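Local coordinates for protein STN1 (PDB 3KEY) that regulates telomere length and protects chromosome ends, limiting telomerase loading through its interaction with Cdc13, as part of a complex with Ten1, at residues Met11-Gly16 with Lys31-Val36; Val116-Val121 with Asn133-Val138; Glu141-Thr146 with Leu176-Ala181. All coordinates share one frame; numbering follows the deposited sequence.

Contact 1 of 3, residues Met11-Gly16 with Lys31-Val36; sequences MLILLG and KEVRSV
The carboxylate of Glu-32 turns one of its faces to Ile-13: CG1 of Ile-13 sits almost straight above the carboxyl carbon CD of Glu-32, at 4.2 Å, and Ile-13 CG1 is 4.0 Å from Glu-32 OE2. The pair joins two helices of the first winged helix-turn-helix domain, the opening helix 6-16 and helix 31-47, whose short segments run antiparallel at 172° with axes 10.3 Å apart. Ile-13 is the residue of 11-16 that reaches across. Its CG1 stands opposite the carbonyl carbon (chi1 -66°) and the chain then runs extended (chi2 177°), which drives CD1 against the facing helix. There CD1 lies 3.5 Å from Glu-32 CB and 3.6 Å from Glu-32 O, so the methyl rests on backbone as well as side chain. With the branched arm gone, an alanine here is likely to open a gap between the two helices and take from Val-33 and Val-36 the methyls of Ile-13 that they pack on. On the inner side Val-33 and Val-36 continue onto helix 56-73, through Phe-64 and Leu-67. The two branches of Ile-13 divide the valines: CD1 approaches Val-36 CG2 at 4.2 Å, while CG2 meets Val-33 CG2 at 4.1 Å.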
ATOM      1  N   MET A  11       2.269   4.932   1.141  1.00 35.29           N
ATOM      2  CA  MET A  11       1.215   4.426   0.268  1.00 36.34           C
ATOM      3  C   MET A  11      -0.103   5.165   0.542  1.00 36.59           C
ATOM      4  O   MET A  11      -0.784   5.599  -0.390  1.00 35.41           O
ATOM      5  CB  MET A  11       1.013   2.917   0.470  1.00 36.38           C
ATOM      6  CG  MET A  11      -0.138   2.346  -0.365  1.00 35.96           C
ATOM      7  SD  MET A  11      -0.453   0.585  -0.070  1.00 38.75           S
ATOM      8  CE  MET A  11      -1.207   0.644   1.589  1.00 35.44           C
ATOM      9  N   LEU A  12      -0.450   5.322   1.817  1.00 36.83           N
ATOM     10  CA  LEU A  12      -1.688   6.009   2.185  1.00 39.15           C
ATOM     11  C   LEU A  12      -1.682   7.483   1.789  1.00 38.28           C
ATOM     12  O   LEU A  12      -2.730   8.053   1.481  1.00 39.24           O
ATOM     13  CB  LEU A  12      -1.947   5.884   3.693  1.00 42.20           C
ATOM     14  CG  LEU A  12      -2.301   4.485   4.206  1.00 45.48           C
ATOM     15  CD1 LEU A  12      -2.522   4.545   5.710  1.00 46.92           C
ATOM     16  CD2 LEU A  12      -3.552   3.969   3.507  1.00 45.76           C
ATOM     17  N   ILE A  13      -0.510   8.105   1.806  1.00 38.16           N
ATOM     18  CA  ILE A  13      -0.405   9.508   1.424  1.00 37.24           C
ATOM     19  C   ILE A  13      -0.690   9.606  -0.077  1.00 37.22           C
ATOM     20  O   ILE A  13      -1.488  10.437  -0.524  1.00 35.87           O
ATOM     21  CB  ILE A  13       1.006  10.055   1.733  1.00 38.78           C
ATOM     22  CG1 ILE A  13       1.223  10.079   3.253  1.00 39.31           C
ATOM     23  CG2 ILE A  13       1.181  11.436   1.113  1.00 40.08           C
ATOM     24  CD1 ILE A  13       2.603  10.540   3.689  1.00 36.15           C
ATOM     25  N   LEU A  14      -0.050   8.735  -0.850  1.00 35.52           N
ATOM     26  CA  LEU A  14      -0.239   8.722  -2.296  1.00 37.30           C
ATOM     27  C   LEU A  14      -1.701   8.472  -2.653  1.00 38.19           C
ATOM     28  O   LEU A  14      -2.252   9.124  -3.539  1.00 40.00           O
ATOM     29  CB  LEU A  14       0.653   7.652  -2.929  1.00 34.08           C
ATOM     30  CG  LEU A  14       2.144   7.953  -2.773  1.00 36.64           C
ATOM     31  CD1 LEU A  14       2.981   6.803  -3.292  1.00 34.76           C
ATOM     32  CD2 LEU A  14       2.471   9.225  -3.522  1.00 35.36           C
ATOM     33  N   LEU A  15      -2.334   7.543  -1.948  1.00 40.58           N
ATOM     34  CA  LEU A  15      -3.733   7.223  -2.206  1.00 42.66           C
ATOM     35  C   LEU A  15      -4.637   8.443  -2.008  1.00 43.28           C
ATOM     36  O   LEU A  15      -5.574   8.655  -2.777  1.00 43.64           O
ATOM     37  CB  LEU A  15      -4.191   6.086  -1.290  1.00 42.76           C
ATOM     38  CG  LEU A  15      -5.644   5.625  -1.455  1.00 45.50           C
ATOM     39  CD1 LEU A  15      -5.844   5.016  -2.838  1.00 45.02           C
ATOM     40  CD2 LEU A  15      -5.986   4.604  -0.376  1.00 45.27           C
ATOM     41  N   GLY A  16      -4.339   9.244  -0.986  1.00 43.68           N
ATOM     42  CA  GLY A  16      -5.138  10.423  -0.694  1.00 44.54           C
ATOM     43  C   GLY A  16      -4.937  11.641  -1.583  1.00 46.84           C
ATOM     44  O   GLY A  16      -5.776  12.542  -1.585  1.00 48.08           O
ATOM     45  N   LYS A  31       4.636  17.818   3.215  1.00 47.21           N
ATOM     46  CA  LYS A  31       4.914  17.756   4.650  1.00 48.23           C
ATOM     47  C   LYS A  31       4.821  16.334   5.178  1.00 45.91           C
ATOM     48  O   LYS A  31       5.752  15.839   5.817  1.00 44.90           O
ATOM     49  CB  LYS A  31       3.947  18.660   5.425  1.00 51.71           C
ATOM     50  CG  LYS A  31       4.264  18.761   6.912  1.00 55.63           C
ATOM     51  CD  LYS A  31       3.346  19.742   7.631  1.00 59.64           C
ATOM     52  CE  LYS A  31       3.771  19.912   9.090  1.00 62.47           C
ATOM     53  NZ  LYS A  31       2.931  20.898   9.837  1.00 65.56           N
ATOM     54  N   GLU A  32       3.694  15.681   4.908  1.00 45.72           N
ATOM     55  CA  GLU A  32       3.479  14.309   5.348  1.00 45.78           C
ATOM     56  C   GLU A  32       4.598  13.379   4.882  1.00 43.65           C
ATOM     57  O   GLU A  32       5.014  12.481   5.618  1.00 43.10           O
ATOM     58  CB  GLU A  32       2.132  13.788   4.837  1.00 49.72           C
ATOM     59  CG  GLU A  32       0.971  14.013   5.794  1.00 56.96           C
ATOM     60  CD  GLU A  32      -0.321  13.375   5.302  1.00 61.26           C
ATOM     61  OE1 GLU A  32      -0.894  13.876   4.308  1.00 63.74           O
ATOM     62  OE2 GLU A  32      -0.760  12.366   5.902  1.00 62.94           O
ATOM     63  N   VAL A  33       5.083  13.593   3.661  1.00 40.54           N
ATOM     64  CA  VAL A  33       6.154  12.759   3.127  1.00 39.84           C
ATOM     65  C   VAL A  33       7.463  13.006   3.881  1.00 40.11           C
ATOM     66  O   VAL A  33       8.175  12.061   4.220  1.00 38.07           O
ATOM     67  CB  VAL A  33       6.370  13.013   1.609  1.00 38.21           C
ATOM     68  CG1 VAL A  33       7.559  12.206   1.104  1.00 37.46           C
ATOM     69  CG2 VAL A  33       5.113  12.620   0.837  1.00 38.17           C
ATOM     70  N   ARG A  34       7.781  14.269   4.150  1.00 41.64           N
ATOM     71  CA  ARG A  34       9.007  14.581   4.882  1.00 44.46           C
ATOM     72  C   ARG A  34       9.026  13.903   6.260  1.00 43.67           C
ATOM     73  O   ARG A  34      10.072  13.434   6.706  1.00 44.17           O
ATOM     74  CB  ARG A  34       9.177  16.101   5.045  1.00 47.10           C
ATOM     75  CG  ARG A  34       9.503  16.851   3.753  1.00 50.26           C
ATOM     76  CD  ARG A  34      10.621  16.159   2.967  1.00 56.70           C
ATOM     77  NE  ARG A  34      11.857  15.987   3.734  1.00 60.67           N
ATOM     78  CZ  ARG A  34      12.713  16.966   4.015  1.00 63.52           C
ATOM     79  NH1 ARG A  34      12.478  18.204   3.593  1.00 63.99           N
ATOM     80  NH2 ARG A  34      13.809  16.709   4.722  1.00 64.11           N
ATOM     81  N   SER A  35       7.873  13.835   6.923  1.00 44.23           N
ATOM     82  CA  SER A  35       7.784  13.200   8.245  1.00 44.04           C
ATOM     83  C   SER A  35       8.209  11.740   8.163  1.00 42.36           C
ATOM     84  O   SER A  35       9.025  11.277   8.956  1.00 40.56           O
ATOM     85  CB  SER A  35       6.355  13.269   8.782  1.00 44.31           C
ATOM     86  OG  SER A  35       5.886  14.603   8.794  1.00 50.33           O
ATOM     87  N   VAL A  36       7.636  11.023   7.201  1.00 40.12           N
ATOM     88  CA  VAL A  36       7.957   9.618   6.988  1.00 39.44           C
ATOM     89  C   VAL A  36       9.442   9.462   6.643  1.00 38.63           C
ATOM     90  O   VAL A  36      10.129   8.593   7.184  1.00 38.03           O
ATOM     91  CB  VAL A  36       7.108   9.017   5.824  1.00 40.27           C
ATOM     92  CG1 VAL A  36       7.535   7.589   5.543  1.00 39.88           C
ATOM     93  CG2 VAL A  36       5.631   9.057   6.182  1.00 41.49           C
TER

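Contact 2 of 3, residues Val116-Val121 with Asn133-Val138; sequences VQLSHV and NGIVDV
Ile-135 enters the contact from helix 132-149 and meets Leu-118 and Val-121 of the short helix 118-125 with its last methyl. From CB the longer branch leaves through CG1, which stands opposite the carbonyl carbon (chi1 -71°); a nearly straight second torsion then carries CD1 outward, so CB and CG1 act as a stalk. At the end of it CD1 faces Val-121 tip to tip, about evenly over the fork: 3.8 Å from Val-121 CB, 3.9 Å from its CG1 and 3.8 Å from its CG2. From another direction Leu-118 reaches in at a slant, and its CD1 lies 3.2 Å from Ile-135 CD1, closer than methyl groups normally come, so the exact spacing is doubtful. The short helix starts right after strand 113-117, with Gln-117 at the N-cap position, and Val-121 N donates to Gln-117 O at 3.2 Å. Helices 118-125 and 132-149 form the helix-turn-helix of the second winged domain, and Ile-130 from their connection touches both Leu-118 and Ile-135. Val-121 also packs on Leu-95 and Tyr-98, while Ile-135 leans on Ile-174, so the contact joins two helices, with helix 90-108 beside Val-121 and strand 173-180 of the sheet beside Ile-135.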
ATOM      1  N   VAL A 116      -8.514 -14.638  -3.450  1.00 34.00           N
ATOM      2  CA  VAL A 116      -8.258 -13.550  -4.370  1.00 34.02           C
ATOM      3  C   VAL A 116      -6.988 -13.999  -5.093  1.00 33.83           C
ATOM      4  O   VAL A 116      -5.914 -14.011  -4.509  1.00 32.50           O
ATOM      5  CB  VAL A 116      -7.996 -12.219  -3.644  1.00 34.02           C
ATOM      6  CG1 VAL A 116      -7.481 -11.182  -4.650  1.00 37.00           C
ATOM      7  CG2 VAL A 116      -9.285 -11.723  -2.987  1.00 35.20           C
ATOM      8  N   GLN A 117      -7.126 -14.408  -6.353  1.00 33.68           N
ATOM      9  CA  GLN A 117      -5.991 -14.868  -7.146  1.00 34.94           C
ATOM     10  C   GLN A 117      -5.247 -13.685  -7.756  1.00 34.56           C
ATOM     11  O   GLN A 117      -5.853 -12.800  -8.358  1.00 33.97           O
ATOM     12  CB  GLN A 117      -6.464 -15.800  -8.269  1.00 36.74           C
ATOM     13  CG  GLN A 117      -7.091 -17.089  -7.788  1.00 37.33           C
ATOM     14  CD  GLN A 117      -7.412 -18.041  -8.925  1.00 39.84           C
ATOM     15  OE1 GLN A 117      -6.595 -18.251  -9.824  1.00 40.28           O
ATOM     16  NE2 GLN A 117      -8.599 -18.638  -8.883  1.00 39.68           N
ATOM     17  N   LEU A 118      -3.930 -13.687  -7.598  1.00 33.21           N
ATOM     18  CA  LEU A 118      -3.087 -12.624  -8.121  1.00 36.17           C
ATOM     19  C   LEU A 118      -3.279 -12.425  -9.626  1.00 35.94           C
ATOM     20  O   LEU A 118      -3.431 -11.292 -10.087  1.00 35.39           O
ATOM     21  CB  LEU A 118      -1.613 -12.925  -7.815  1.00 38.23           C
ATOM     22  CG  LEU A 118      -0.579 -11.947  -8.389  1.00 40.28           C
ATOM     23  CD1 LEU A 118      -0.774 -10.554  -7.802  1.00 44.05           C
ATOM     24  CD2 LEU A 118       0.822 -12.468  -8.086  1.00 43.14           C
ATOM     25  N   SER A 119      -3.280 -13.518 -10.387  1.00 35.40           N
ATOM     26  CA  SER A 119      -3.463 -13.420 -11.839  1.00 36.65           C
ATOM     27  C   SER A 119      -4.772 -12.720 -12.201  1.00 36.61           C
ATOM     28  O   SER A 119      -4.821 -11.968 -13.172  1.00 38.29           O
ATOM     29  CB  SER A 119      -3.420 -14.809 -12.491  1.00 35.95           C
ATOM     30  OG  SER A 119      -4.476 -15.637 -12.030  1.00 40.04           O
ATOM     31  N   HIS A 120      -5.834 -12.958 -11.431  1.00 35.15           N
ATOM     32  CA  HIS A 120      -7.118 -12.311 -11.709  1.00 35.96           C
ATOM     33  C   HIS A 120      -7.007 -10.801 -11.515  1.00 36.12           C
ATOM     34  O   HIS A 120      -7.526 -10.014 -12.312  1.00 35.48           O
ATOM     35  CB  HIS A 120      -8.225 -12.871 -10.800  1.00 35.70           C
ATOM     36  CG  HIS A 120      -8.585 -14.292 -11.104  1.00 37.85           C
ATOM     37  ND1 HIS A 120      -9.615 -14.957 -10.470  1.00 38.77           N
ATOM     38  CD2 HIS A 120      -8.037 -15.186 -11.961  1.00 37.44           C
ATOM     39  CE1 HIS A 120      -9.682 -16.196 -10.921  1.00 36.59           C
ATOM     40  NE2 HIS A 120      -8.733 -16.361 -11.827  1.00 38.32           N
ATOM     41  N   VAL A 121      -6.326 -10.393 -10.450  1.00 35.34           N
ATOM     42  CA  VAL A 121      -6.149  -8.976 -10.183  1.00 34.58           C
ATOM     43  C   VAL A 121      -5.302  -8.333 -11.280  1.00 34.06           C
ATOM     44  O   VAL A 121      -5.595  -7.222 -11.722  1.00 32.56           O
ATOM     45  CB  VAL A 121      -5.447  -8.742  -8.839  1.00 34.53           C
ATOM     46  CG1 VAL A 121      -5.237  -7.247  -8.626  1.00 35.91           C
ATOM     47  CG2 VAL A 121      -6.264  -9.353  -7.709  1.00 33.38           C
ATOM     48  N   ASN A 133       2.498  -9.454  -2.174  1.00 39.70           N
ATOM     49  CA  ASN A 133       2.743  -8.614  -1.003  1.00 40.21           C
ATOM     50  C   ASN A 133       2.069  -7.257  -1.174  1.00 38.37           C
ATOM     51  O   ASN A 133       1.589  -6.665  -0.207  1.00 37.81           O
ATOM     52  CB  ASN A 133       4.240  -8.415  -0.766  1.00 43.84           C
ATOM     53  CG  ASN A 133       4.941  -9.706  -0.393  1.00 48.62           C
ATOM     54  OD1 ASN A 133       4.416 -10.508   0.382  1.00 47.44           O
ATOM     55  ND2 ASN A 133       6.138  -9.912  -0.936  1.00 51.60           N
ATOM     56  N   GLY A 134       2.038  -6.765  -2.409  1.00 34.52           N
ATOM     57  CA  GLY A 134       1.386  -5.494  -2.665  1.00 34.40           C
ATOM     58  C   GLY A 134      -0.113  -5.611  -2.441  1.00 33.21           C
ATOM     59  O   GLY A 134      -0.717  -4.753  -1.803  1.00 32.56           O
ATOM     60  N   ILE A 135      -0.716  -6.676  -2.964  1.00 31.99           N
ATOM     61  CA  ILE A 135      -2.149  -6.898  -2.810  1.00 34.86           C
ATOM     62  C   ILE A 135      -2.506  -7.097  -1.340  1.00 34.52           C
ATOM     63  O   ILE A 135      -3.552  -6.640  -0.883  1.00 33.83           O
ATOM     64  CB  ILE A 135      -2.620  -8.117  -3.627  1.00 36.12           C
ATOM     65  CG1 ILE A 135      -2.574  -7.780  -5.113  1.00 39.94           C
ATOM     66  CG2 ILE A 135      -4.042  -8.480  -3.261  1.00 41.76           C
ATOM     67  CD1 ILE A 135      -2.932  -8.936  -6.011  1.00 45.28           C
ATOM     68  N   VAL A 136      -1.634  -7.781  -0.604  1.00 32.01           N
ATOM     69  CA  VAL A 136      -1.863  -7.989   0.819  1.00 33.94           C
ATOM     70  C   VAL A 136      -1.944  -6.643   1.545  1.00 33.35           C
ATOM     71  O   VAL A 136      -2.844  -6.420   2.344  1.00 33.56           O
ATOM     72  CB  VAL A 136      -0.729  -8.834   1.461  1.00 34.69           C
ATOM     73  CG1 VAL A 136      -0.821  -8.773   2.984  1.00 34.11           C
ATOM     74  CG2 VAL A 136      -0.825 -10.279   0.983  1.00 32.94           C
ATOM     75  N   ASP A 137      -1.014  -5.733   1.270  1.00 34.48           N
ATOM     76  CA  ASP A 137      -1.063  -4.455   1.968  1.00 35.34           C
ATOM     77  C   ASP A 137      -2.285  -3.629   1.588  1.00 33.96           C
ATOM     78  O   ASP A 137      -2.828  -2.913   2.421  1.00 32.19           O
ATOM     79  CB  ASP A 137       0.236  -3.663   1.761  1.00 37.21           C
ATOM     80  CG  ASP A 137       1.427  -4.316   2.466  1.00 44.36           C
ATOM     81  OD1 ASP A 137       1.192  -5.063   3.444  1.00 45.46           O
ATOM     82  OD2 ASP A 137       2.588  -4.088   2.059  1.00 45.66           O
ATOM     83  N   VAL A 138      -2.741  -3.735   0.345  1.00 31.62           N
ATOM     84  CA  VAL A 138      -3.926  -2.977  -0.036  1.00 32.02           C
ATOM     85  C   VAL A 138      -5.149  -3.517   0.721  1.00 31.49           C
ATOM     86  O   VAL A 138      -5.926  -2.745   1.295  1.00 31.39           O
ATOM     87  CB  VAL A 138      -4.175  -3.033  -1.567  1.00 31.79           C
ATOM     88  CG1 VAL A 138      -5.520  -2.377  -1.908  1.00 31.12           C
ATOM     89  CG2 VAL A 138      -3.045  -2.301  -2.291  1.00 29.96           C
TER

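Contact 3 of 3, residues Glu141-Thr146 with Leu176-Ala181; sequences ECLKRT and LHLEYA
Leu-143 and Leu-178 reach each other through similar first torsions: in both, CG lies opposite the carbonyl carbon and beside the backbone N (chi1 -74° in Leu-143, -54° in Leu-178). The helical leucine points directly at the strand, whereas Leu-178 leaves its strand more obliquely and bends its far end in. The two side chains cross at about a right angle, with Leu-143 CD2 against Leu-178 CD2 at 3.8 Å. The other methyl of the fork, Leu-143 CD1, lies 4.3 Å from Leu-176 CD2, so one leucine bridges two alternate residues of the strand. All three leucines are buried, and the meeting is wholly apolar. Leu-143 is further walled by Trp-157 of strand 154-161 and Ile-103 of helix 90-108. One turn on, Thr-146 folds back onto its own helix: its OG1 donates to Cys-142 O at 2.9 Å, from above the carbonyl plane, while Thr-146 N donates to the same oxygen at 2.8 Å. That oxygen therefore takes two bonds from a single residue. The third helix of this domain, 132-149, packed on the antiparallel sheet whose strands 154-161 and 173-180 form the wing hairpin, is the core expected of a winged helix-turn-helix domain, here the second one.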
ATOM      1  N   GLU A 141      -5.219  -2.569   4.537  1.00 33.19           N
ATOM      2  CA  GLU A 141      -5.680  -1.199   4.745  1.00 36.12           C
ATOM      3  C   GLU A 141      -7.196  -1.055   4.559  1.00 35.25           C
ATOM      4  O   GLU A 141      -7.865  -0.388   5.349  1.00 36.91           O
ATOM      5  CB  GLU A 141      -4.965  -0.241   3.794  1.00 36.98           C
ATOM      6  CG  GLU A 141      -3.944   0.631   4.471  1.00 45.61           C
ATOM      7  CD  GLU A 141      -4.456   1.201   5.791  1.00 46.30           C
ATOM      8  OE1 GLU A 141      -5.490   1.924   5.809  1.00 50.52           O
ATOM      9  OE2 GLU A 141      -3.819   0.917   6.813  1.00 46.88           O
ATOM     10  N   CYS A 142      -7.734  -1.662   3.508  1.00 33.52           N
ATOM     11  CA  CYS A 142      -9.172  -1.594   3.272  1.00 33.02           C
ATOM     12  C   CYS A 142      -9.936  -2.292   4.393  1.00 32.48           C
ATOM     13  O   CYS A 142     -10.932  -1.770   4.888  1.00 32.35           O
ATOM     14  CB  CYS A 142      -9.527  -2.234   1.933  1.00 32.32           C
ATOM     15  SG  CYS A 142      -8.907  -1.306   0.531  1.00 38.51           S
ATOM     16  N   LEU A 143      -9.467  -3.468   4.796  1.00 31.14           N
ATOM     17  CA  LEU A 143     -10.136  -4.209   5.862  1.00 33.61           C
ATOM     18  C   LEU A 143     -10.089  -3.427   7.168  1.00 33.50           C
ATOM     19  O   LEU A 143     -11.055  -3.419   7.933  1.00 34.47           O
ATOM     20  CB  LEU A 143      -9.498  -5.598   6.025  1.00 30.78           C
ATOM     21  CG  LEU A 143      -9.886  -6.566   4.894  1.00 31.79           C
ATOM     22  CD1 LEU A 143      -9.003  -7.808   4.886  1.00 31.70           C
ATOM     23  CD2 LEU A 143     -11.360  -6.954   5.072  1.00 32.58           C
ATOM     24  N   LYS A 144      -8.969  -2.753   7.408  1.00 34.74           N
ATOM     25  CA  LYS A 144      -8.800  -1.945   8.614  1.00 38.78           C
ATOM     26  C   LYS A 144      -9.870  -0.840   8.607  1.00 39.16           C
ATOM     27  O   LYS A 144     -10.540  -0.597   9.615  1.00 37.29           O
ATOM     28  CB  LYS A 144      -7.389  -1.346   8.621  1.00 40.56           C
ATOM     29  CG  LYS A 144      -6.990  -0.561   9.861  1.00 48.65           C
ATOM     30  CD  LYS A 144      -5.489  -0.198   9.799  1.00 51.98           C
ATOM     31  CE  LYS A 144      -5.068   0.698  10.967  1.00 56.00           C
ATOM     32  NZ  LYS A 144      -3.591   0.971  11.017  1.00 55.38           N
ATOM     33  N   ARG A 145     -10.044  -0.192   7.458  1.00 38.92           N
ATOM     34  CA  ARG A 145     -11.043   0.871   7.329  1.00 41.10           C
ATOM     35  C   ARG A 145     -12.464   0.330   7.426  1.00 39.65           C
ATOM     36  O   ARG A 145     -13.330   0.959   8.029  1.00 39.23           O
ATOM     37  CB  ARG A 145     -10.894   1.599   5.991  1.00 42.10           C
ATOM     38  CG  ARG A 145      -9.581   2.320   5.827  1.00 46.17           C
ATOM     39  CD  ARG A 145      -9.479   2.961   4.451  1.00 48.72           C
ATOM     40  NE  ARG A 145      -8.292   3.802   4.347  1.00 49.65           N
ATOM     41  CZ  ARG A 145      -8.013   4.569   3.303  1.00 52.16           C
ATOM     42  NH1 ARG A 145      -8.837   4.602   2.264  1.00 53.47           N
ATOM     43  NH2 ARG A 145      -6.920   5.319   3.309  1.00 53.83           N
ATOM     44  N   THR A 146     -12.698  -0.832   6.824  1.00 37.81           N
ATOM     45  CA  THR A 146     -14.021  -1.442   6.837  1.00 36.68           C
ATOM     46  C   THR A 146     -14.471  -1.770   8.261  1.00 38.12           C
ATOM     47  O   THR A 146     -15.621  -1.504   8.635  1.00 37.72           O
ATOM     48  CB  THR A 146     -14.054  -2.723   5.976  1.00 34.45           C
ATOM     49  OG1 THR A 146     -13.782  -2.382   4.612  1.00 35.76           O
ATOM     50  CG2 THR A 146     -15.423  -3.395   6.054  1.00 34.42           C
ATOM     51  N   LEU A 176      -8.801 -14.473   2.159  1.00 35.57           N
ATOM     52  CA  LEU A 176      -9.413 -13.544   3.101  1.00 34.70           C
ATOM     53  C   LEU A 176     -10.333 -14.264   4.086  1.00 34.97           C
ATOM     54  O   LEU A 176     -11.194 -15.049   3.689  1.00 36.34           O
ATOM     55  CB  LEU A 176     -10.218 -12.481   2.348  1.00 33.29           C
ATOM     56  CG  LEU A 176      -9.498 -11.705   1.236  1.00 36.11           C
ATOM     57  CD1 LEU A 176     -10.519 -10.859   0.493  1.00 33.15           C
ATOM     58  CD2 LEU A 176      -8.386 -10.820   1.819  1.00 34.57           C
ATOM     59  N   HIS A 177     -10.139 -14.000   5.371  1.00 34.25           N
ATOM     60  CA  HIS A 177     -10.984 -14.587   6.410  1.00 33.55           C
ATOM     61  C   HIS A 177     -11.762 -13.447   7.037  1.00 33.11           C
ATOM     62  O   HIS A 177     -11.173 -12.449   7.457  1.00 32.81           O
ATOM     63  CB  HIS A 177     -10.152 -15.270   7.502  1.00 33.03           C
ATOM     64  CG  HIS A 177      -9.410 -16.478   7.032  1.00 35.49           C
ATOM     65  ND1 HIS A 177      -8.107 -16.425   6.575  1.00 36.03           N
ATOM     66  CD2 HIS A 177      -9.797 -17.770   6.919  1.00 33.74           C
ATOM     67  CE1 HIS A 177      -7.725 -17.634   6.203  1.00 35.38           C
ATOM     68  NE2 HIS A 177      -8.731 -18.469   6.402  1.00 38.11           N
ATOM     69  N   LEU A 178     -13.081 -13.587   7.094  1.00 33.50           N
ATOM     70  CA  LEU A 178     -13.921 -12.549   7.676  1.00 34.38           C
ATOM     71  C   LEU A 178     -14.812 -13.143   8.765  1.00 33.66           C
ATOM     72  O   LEU A 178     -15.393 -14.216   8.593  1.00 33.52           O
ATOM     73  CB  LEU A 178     -14.797 -11.899   6.590  1.00 34.14           C
ATOM     74  CG  LEU A 178     -14.069 -11.350   5.357  1.00 34.88           C
ATOM     75  CD1 LEU A 178     -15.092 -10.863   4.310  1.00 34.59           C
ATOM     76  CD2 LEU A 178     -13.132 -10.221   5.778  1.00 30.99           C
ATOM     77  N   GLU A 179     -14.886 -12.456   9.898  1.00 34.03           N
ATOM     78  CA  GLU A 179     -15.736 -12.894  10.997  1.00 36.30           C
ATOM     79  C   GLU A 179     -16.752 -11.766  11.179  1.00 34.84           C
ATOM     80  O   GLU A 179     -16.383 -10.591  11.243  1.00 34.75           O
ATOM     81  CB  GLU A 179     -14.922 -13.097  12.278  1.00 36.27           C
ATOM     82  CG  GLU A 179     -15.789 -13.388  13.500  1.00 42.93           C
ATOM     83  CD  GLU A 179     -14.977 -13.668  14.761  1.00 45.01           C
ATOM     84  OE1 GLU A 179     -13.946 -12.997  14.977  1.00 45.58           O
ATOM     85  OE2 GLU A 179     -15.387 -14.551  15.543  1.00 48.51           O
ATOM     86  N   TYR A 180     -18.025 -12.126  11.261  1.00 34.37           N
ATOM     87  CA  TYR A 180     -19.086 -11.135  11.387  1.00 34.80           C
ATOM     88  C   TYR A 180     -19.588 -10.846  12.799  1.00 37.16           C
ATOM     89  O   TYR A 180     -19.610 -11.727  13.662  1.00 37.21           O
ATOM     90  CB  TYR A 180     -20.246 -11.535  10.472  1.00 33.19           C
ATOM     91  CG  TYR A 180     -19.822 -11.607   9.023  1.00 32.10           C
ATOM     92  CD1 TYR A 180     -19.410 -12.816   8.446  1.00 34.35           C
ATOM     93  CD2 TYR A 180     -19.753 -10.454   8.247  1.00 31.19           C
ATOM     94  CE1 TYR A 180     -18.935 -12.866   7.124  1.00 33.14           C
ATOM     95  CE2 TYR A 180     -19.279 -10.489   6.932  1.00 33.04           C
ATOM     96  CZ  TYR A 180     -18.871 -11.691   6.376  1.00 33.04           C
ATOM     97  OH  TYR A 180     -18.399 -11.709   5.079  1.00 32.57           O
ATOM     98  N   ALA A 181     -19.990  -9.597  13.018  1.00 36.97           N
ATOM     99  CA  ALA A 181     -20.490  -9.158  14.318  1.00 39.66           C
ATOM    100  C   ALA A 181     -21.900  -9.675  14.592  1.00 40.56           C
ATOM    101  O   ALA A 181     -22.610 -10.103  13.678  1.00 39.13           O
ATOM    102  CB  ALA A 181     -20.470  -7.630  14.398  1.00 39.63           C
TER

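How the contacts relate
From the N terminus, contact 1 comes first, folding helix 31-47 back on helix 6-16 around the short strand and helix between them, within the first winged domain. Contacts 2 and 3 follow in the second, with no nesting: contact 2 closes the helix-turn-helix before contact 3 brings the last strand onto the same long helix, 132-149. Neighbouring strands 113-117 and 173-180 join these two further, Val-116 CG2 lying 3.8 Å from Leu-176 CD1. Another side of helix 6-16 links the domains: Leu-12 CD2 packs 3.5 Å from Glu-141 CG, and Met-11 reaches the backbone of Asp-137. Helix 132-149 thus touches the first domain while belonging to the second.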